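Siderophore enterobactin esterase (Emericella nidulans, PDB 6GUO) hydrolyses the ester bonds of the bacterial xenosiderophore enterobactin, releasing its iron inside the fungal cell, but does not cleave triacetylfusarinine C. Local coordinates at residues Phe156-Leu161 against Met297-Leu302; Phe170-Leu175 against Pro190-Asn195. All coordinates share one frame; numbering follows the deposited sequence.

Contact 1: Phe156-Leu161 against Met297-Leu302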
loop_
_atom_site.group_PDB
_atom_site.type_symbol
_atom_site.label_atom_id
_atom_site.label_comp_id
_atom_site.label_asym_id
_atom_site.label_seq_id
_atom_site.Cartn_x
_atom_site.Cartn_y
_atom_site.Cartn_z
ATOM N N PHE A 156 -5.699 15.292 -19.920
ATOM C CA PHE A 156 -4.763 14.343 -19.314
ATOM C C PHE A 156 -3.336 14.647 -19.738
ATOM O O PHE A 156 -3.049 14.707 -20.925
ATOM C CB PHE A 156 -5.139 12.902 -19.659
ATOM C CG PHE A 156 -6.328 12.404 -18.891
ATOM C CD1 PHE A 156 -6.164 11.812 -17.644
ATOM C CD2 PHE A 156 -7.615 12.577 -19.386
ATOM C CE1 PHE A 156 -7.261 11.366 -16.925
ATOM C CE2 PHE A 156 -8.716 12.141 -18.669
ATOM C CZ PHE A 156 -8.541 11.531 -17.437
ATOM N N GLY A 157 -2.454 14.823 -18.758
ATOM C CA GLY A 157 -1.091 15.278 -18.994
ATOM C C GLY A 157 -0.093 14.158 -19.184
ATOM O O GLY A 157 0.483 14.010 -20.257
ATOM N N ARG A 158 0.112 13.382 -18.127
ATOM C CA ARG A 158 1.103 12.316 -18.098
ATOM C C ARG A 158 0.374 11.004 -17.855
ATOM O O ARG A 158 -0.518 10.958 -17.019
ATOM C CB ARG A 158 2.107 12.581 -16.976
ATOM C CG ARG A 158 3.374 11.753 -17.065
ATOM C CD ARG A 158 4.434 12.229 -16.081
ATOM N NE ARG A 158 5.248 13.338 -16.601
ATOM C CZ ARG A 158 5.163 14.628 -16.249
ATOM N NH1 ARG A 158 5.985 15.508 -16.815
ATOM N NH2 ARG A 158 4.279 15.063 -15.351
ATOM N N THR A 159 0.738 9.959 -18.595
ATOM C CA THR A 159 0.168 8.623 -18.401
ATOM C C THR A 159 1.254 7.643 -17.986
ATOM O O THR A 159 2.395 7.732 -18.446
ATOM C CB THR A 159 -0.542 8.094 -19.661
ATOM O OG1 THR A 159 0.390 8.002 -20.743
ATOM C CG2 THR A 159 -1.695 9.011 -20.038
ATOM N N ALA A 160 0.889 6.711 -17.111
ATOM C CA ALA A 160 1.814 5.700 -16.626
ATOM C C ALA A 160 1.189 4.316 -16.687
ATOM O O ALA A 160 -0.030 4.173 -16.562
ATOM C CB ALA A 160 2.236 6.014 -15.202
ATOM N N LEU A 161 2.043 3.315 -16.879
ATOM C CA LEU A 161 1.671 1.905 -16.802
ATOM C C LEU A 161 2.481 1.248 -15.690
ATOM O O LEU A 161 3.717 1.285 -15.720
ATOM C CB LEU A 161 1.969 1.199 -18.125
ATOM C CG LEU A 161 1.701 -0.316 -18.196
ATOM C CD1 LEU A 161 0.228 -0.644 -17.984
ATOM C CD2 LEU A 161 2.194 -0.862 -19.527
ATOM N N MET A 297 4.920 7.596 -6.087
ATOM C CA MET A 297 5.726 8.749 -5.662
ATOM C C MET A 297 6.687 9.204 -6.759
ATOM O O MET A 297 6.822 10.405 -7.010
ATOM C CB MET A 297 6.520 8.434 -4.387
ATOM C CG MET A 297 5.692 8.156 -3.141
ATOM S SD MET A 297 4.525 9.449 -2.679
ATOM C CE MET A 297 3.058 8.962 -3.569
ATOM N N PHE A 298 7.338 8.238 -7.406
ATOM C CA PHE A 298 8.223 8.498 -8.542
ATOM C C PHE A 298 7.476 9.254 -9.642
ATOM O O PHE A 298 7.962 10.268 -10.139
ATOM C CB PHE A 298 8.798 7.172 -9.063
ATOM C CG PHE A 298 9.620 7.296 -10.321
ATOM C CD1 PHE A 298 10.982 7.573 -10.259
ATOM C CD2 PHE A 298 9.041 7.079 -11.565
ATOM C CE1 PHE A 298 11.743 7.662 -11.417
ATOM C CE2 PHE A 298 9.796 7.166 -12.724
ATOM C CZ PHE A 298 11.148 7.453 -12.654
ATOM N N LEU A 299 6.282 8.771 -9.980
ATOM C CA LEU A 299 5.425 9.410 -10.984
ATOM C C LEU A 299 5.063 10.848 -10.602
ATOM O O LEU A 299 5.236 11.762 -11.408
ATOM C CB LEU A 299 4.161 8.571 -11.204
ATOM C CG LEU A 299 3.094 9.063 -12.181
ATOM C CD1 LEU A 299 3.665 9.273 -13.575
ATOM C CD2 LEU A 299 1.952 8.057 -12.208
ATOM N N SER A 300 4.599 11.043 -9.369
ATOM C CA SER A 300 4.226 12.375 -8.882
ATOM C C SER A 300 5.415 13.346 -8.811
ATOM O O SER A 300 5.237 14.543 -9.022
ATOM C CB SER A 300 3.529 12.278 -7.527
ATOM O OG SER A 300 2.324 11.534 -7.638
ATOM N N ASN A 301 6.615 12.825 -8.544
ATOM C CA ASN A 301 7.837 13.650 -8.504
ATOM C C ASN A 301 8.310 14.163 -9.871
ATOM O O ASN A 301 9.095 15.111 -9.927
ATOM C CB ASN A 301 8.987 12.894 -7.825
ATOM C CG ASN A 301 8.739 12.652 -6.345
ATOM O OD1 ASN A 301 7.943 13.346 -5.703
ATOM N ND2 ASN A 301 9.418 11.656 -5.795
ATOM N N LEU A 302 7.850 13.542 -10.956
ATOM C CA LEU A 302 8.173 14.001 -12.313
ATOM C C LEU A 302 7.501 15.322 -12.703
ATOM O O LEU A 302 7.946 15.966 -13.653
ATOM C CB LEU A 302 7.789 12.937 -13.350
ATOM C CG LEU A 302 8.515 11.590 -13.285
ATOM C CD1 LEU A 302 7.833 10.574 -14.194
ATOM C CD2 LEU A 302 9.984 11.728 -13.649
#

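Contact 2: Phe170-Leu175 against Pro190-Asn195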
loop_
_atom_site.group_PDB
_atom_site.type_symbol
_atom_site.label_atom_id
_atom_site.label_comp_id
_atom_site.label_asym_id
_atom_site.label_seq_id
_atom_site.Cartn_x
_atom_site.Cartn_y
_atom_site.Cartn_z
ATOM N N PHE A 170 5.035 -7.345 -18.993
ATOM C CA PHE A 170 4.101 -6.643 -19.874
ATOM C C PHE A 170 4.482 -5.175 -20.066
ATOM O O PHE A 170 4.508 -4.688 -21.191
ATOM C CB PHE A 170 2.671 -6.767 -19.332
ATOM C CG PHE A 170 1.637 -6.059 -20.158
ATOM C CD1 PHE A 170 1.115 -6.660 -21.307
ATOM C CD2 PHE A 170 1.175 -4.799 -19.795
ATOM C CE1 PHE A 170 0.161 -6.009 -22.072
ATOM C CE2 PHE A 170 0.219 -4.143 -20.561
ATOM C CZ PHE A 170 -0.288 -4.751 -21.705
ATOM N N ALA A 171 4.778 -4.486 -18.965
ATOM C CA ALA A 171 5.248 -3.098 -19.008
ATOM C C ALA A 171 6.510 -2.935 -19.860
ATOM O O ALA A 171 6.591 -2.014 -20.685
ATOM C CB ALA A 171 5.488 -2.571 -17.602
ATOM N N LEU A 172 7.476 -3.834 -19.672
ATOM C CA LEU A 172 8.699 -3.833 -20.483
ATOM C C LEU A 172 8.409 -4.086 -21.960
ATOM O O LEU A 172 8.946 -3.387 -22.831
ATOM C CB LEU A 172 9.708 -4.859 -19.954
ATOM C CG LEU A 172 10.306 -4.547 -18.572
ATOM C CD1 LEU A 172 11.249 -5.657 -18.140
ATOM C CD2 LEU A 172 11.021 -3.202 -18.549
ATOM N N HIS A 173 7.553 -5.067 -22.242
ATOM C CA HIS A 173 7.121 -5.333 -23.620
ATOM C C HIS A 173 6.494 -4.095 -24.285
ATOM O O HIS A 173 6.816 -3.780 -25.431
ATOM C CB HIS A 173 6.154 -6.519 -23.669
ATOM C CG HIS A 173 5.607 -6.782 -25.034
ATOM N ND1 HIS A 173 6.378 -7.293 -26.053
ATOM C CD2 HIS A 173 4.379 -6.569 -25.559
ATOM C CE1 HIS A 173 5.642 -7.403 -27.144
ATOM N NE2 HIS A 173 4.425 -6.967 -26.871
ATOM N N ALA A 174 5.628 -3.391 -23.555
ATOM C CA ALA A 174 5.024 -2.154 -24.047
ATOM C C ALA A 174 6.102 -1.118 -24.365
ATOM O O ALA A 174 6.135 -0.586 -25.472
ATOM C CB ALA A 174 4.029 -1.602 -23.037
ATOM N N LEU A 175 6.999 -0.868 -23.406
ATOM C CA LEU A 175 8.130 0.052 -23.613
ATOM C C LEU A 175 8.969 -0.277 -24.862
ATOM O O LEU A 175 9.238 0.604 -25.682
ATOM C CB LEU A 175 9.040 0.081 -22.372
ATOM C CG LEU A 175 10.383 0.815 -22.470
ATOM C CD1 LEU A 175 10.185 2.277 -22.823
ATOM C CD2 LEU A 175 11.160 0.681 -21.170
ATOM N N PRO A 190 9.892 -7.456 -12.657
ATOM C CA PRO A 190 9.467 -7.971 -13.960
ATOM C C PRO A 190 10.016 -9.370 -14.210
ATOM O O PRO A 190 11.173 -9.643 -13.880
ATOM C CB PRO A 190 10.076 -6.971 -14.944
ATOM C CG PRO A 190 11.277 -6.449 -14.232
ATOM C CD PRO A 190 10.846 -6.344 -12.799
ATOM N N SER A 191 9.194 -10.238 -14.791
ATOM C CA SER A 191 9.576 -11.626 -15.049
ATOM C C SER A 191 10.511 -11.723 -16.259
ATOM O O SER A 191 10.174 -12.326 -17.284
ATOM C CB SER A 191 8.327 -12.490 -15.246
ATOM O OG SER A 191 7.461 -12.360 -14.136
ATOM N N ILE A 192 11.703 -11.149 -16.113
ATOM C CA ILE A 192 12.680 -11.075 -17.201
ATOM C C ILE A 192 13.091 -12.487 -17.630
ATOM O O ILE A 192 13.246 -12.742 -18.821
ATOM C CB ILE A 192 13.891 -10.178 -16.820
ATOM C CG1 ILE A 192 13.424 -8.717 -16.733
ATOM C CG2 ILE A 192 15.028 -10.307 -17.836
ATOM C CD1 ILE A 192 14.416 -7.751 -16.123
ATOM N N TRP A 193 13.205 -13.397 -16.659
ATOM C CA TRP A 193 13.442 -14.834 -16.903
ATOM C C TRP A 193 12.528 -15.507 -17.937
ATOM O O TRP A 193 12.949 -16.462 -18.591
ATOM C CB TRP A 193 13.343 -15.626 -15.586
ATOM C CG TRP A 193 11.983 -15.585 -14.945
ATOM C CD1 TRP A 193 11.540 -14.686 -14.016
ATOM C CD2 TRP A 193 10.891 -16.481 -15.187
ATOM N NE1 TRP A 193 10.242 -14.963 -13.668
ATOM C CE2 TRP A 193 9.816 -16.059 -14.370
ATOM C CE3 TRP A 193 10.716 -17.600 -16.013
ATOM C CZ2 TRP A 193 8.582 -16.719 -14.354
ATOM C CZ3 TRP A 193 9.485 -18.256 -16.001
ATOM C CH2 TRP A 193 8.434 -17.808 -15.178
ATOM N N TRP A 194 11.290 -15.026 -18.059
ATOM C CA TRP A 194 10.250 -15.698 -18.845
ATOM C C TRP A 194 10.672 -16.089 -20.263
ATOM O O TRP A 194 11.235 -15.280 -21.002
ATOM C CB TRP A 194 8.974 -14.848 -18.903
ATOM C CG TRP A 194 7.870 -15.533 -19.640
ATOM C CD1 TRP A 194 7.041 -16.502 -19.160
ATOM C CD2 TRP A 194 7.497 -15.321 -21.001
ATOM N NE1 TRP A 194 6.158 -16.899 -20.138
ATOM C CE2 TRP A 194 6.418 -16.190 -21.278
ATOM C CE3 TRP A 194 7.963 -14.474 -22.015
ATOM C CZ2 TRP A 194 5.800 -16.239 -22.531
ATOM C CZ3 TRP A 194 7.348 -14.523 -23.262
ATOM C CH2 TRP A 194 6.275 -15.399 -23.505
ATOM N N ASN A 195 10.386 -17.341 -20.616
ATOM C CA ASN A 195 10.649 -17.879 -21.943
ATOM C C ASN A 195 12.101 -17.665 -22.379
ATOM O O ASN A 195 12.373 -17.012 -23.390
ATOM C CB ASN A 195 9.672 -17.267 -22.955
ATOM C CG ASN A 195 9.719 -17.958 -24.293
ATOM O OD1 ASN A 195 10.004 -19.152 -24.365
ATOM N ND2 ASN A 195 9.451 -17.211 -25.365
#

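Contact 1: Phe156-Leu161 against Met297-Leu302
Arg158 runs out from its strand alongside Leu299 and then past Leu302. Its CB points toward the helix but makes no close contact with it. CG stands anti to the backbone N (chi1 -165°), which carries the chain out to CD, 4.0 Å from Leu299 CD1; the two side chains run past one another head to tail. At chi3 (-85°) the arginine bends, and NE comes to 4.1 Å from Leu302 CB, with the two side chains crossing nearly at right angles. The guanidinium ends with Leu302 O over one face; NH1 to Leu302 O is 3.7 Å, and no hydrogen bond forms, so this is packing of a flat cation against a carbonyl. Asp183 and Ser303 also touch the arginine side chain.

Two residues on, Ala160 points to the same helix. Its CB, a single methyl facing the fork of the leucine, meets both methyls of Leu299, CD2 at 3.6 Å and CD1 somewhat farther. Val55 and Val184, from the strands next to this one, touch Leu299 as well, while Thr159 turns to the opposite side of the sheet. A helix near the C-terminus thus lies on one face of the central, mostly parallel sheet, as in the alpha/beta-hydrolase fold.

Contact 2: Phe170-Leu175 against Pro190-Asn195
Ala174 N is bonded to Phe170 O at 2.9 Å, within the helix that presents Leu172 to Pro190 and Ile192; no hydrogen bond crosses between the two segments. On the other side the chain makes an inverse gamma turn centred on Ser191, with a weak bond from Ile192 N to Pro190 O. A further bond, Trp194 N to Ser191 O at 3.0 Å, folds the chain again just after the turn.

The turn brings the side chains of Pro190 and Ile192 round a single methyl of Leu172. With its CG anti to the carbonyl carbon (chi1 -67°), Leu172 reaches across and meets the proline ring at a slant. CD1 does all the touching: it sits 3.6 Å from Pro190 CB and 4.0 Å from Pro190 CG. Ile192 comes to the same methyl from another direction, its CG1 4.0 Å from Leu172 CD1. The methyl therefore lies in a corner between the proline ring and the isoleucine stem, and Leu261 of helix 254-268 and Ile199 of helix 199-208 touch both Leu172 and Ile192.

Polar groups of the same segments are held elsewhere. Next to Leu172 in the helix, His173 bonds through ND1 to Glu202 and through NE2 to Asp132, two carboxylates that would probably favour a protonated ring. Asn195 is bonded through OD1 to Ile114 N and through ND2 to His112 O.

Helix 166-177, which follows the probable nucleophile elbow, is packed here against the chain just after strand 184-188; Pro190 lies near that elbow without touching it. The join is apolar and buried, one of shape, not of direction: no bond fixes Leu172's side chain, and the turn, with the Ser191 backbone bonded to Ser165, probably helps to place the proline and isoleucine.

The centres of the two contacts lie 20 Å apart, yet they join directly. Strand 156-164 leads into helix 166-177, and Leu161 at the end of the contact 1 segment packs against the helix of contact 2: its CD2 is 3.8 Å from Ala171 CA and 4.0 Å from Ala174 CB. Between strand and helix comes the tight turn with the GxSxG pattern, whose Ser165 is probably the nucleophile, as in other esterases of this fold. Contact 2 is the nearer to it, since the backbone of Ser191 is hydrogen-bonded to that of Ser165. Asn195, in the same segment as contact 2, bonds His112 and Ile114, which probably lie at or near the start of the proline-rich insertion that narrows the active site.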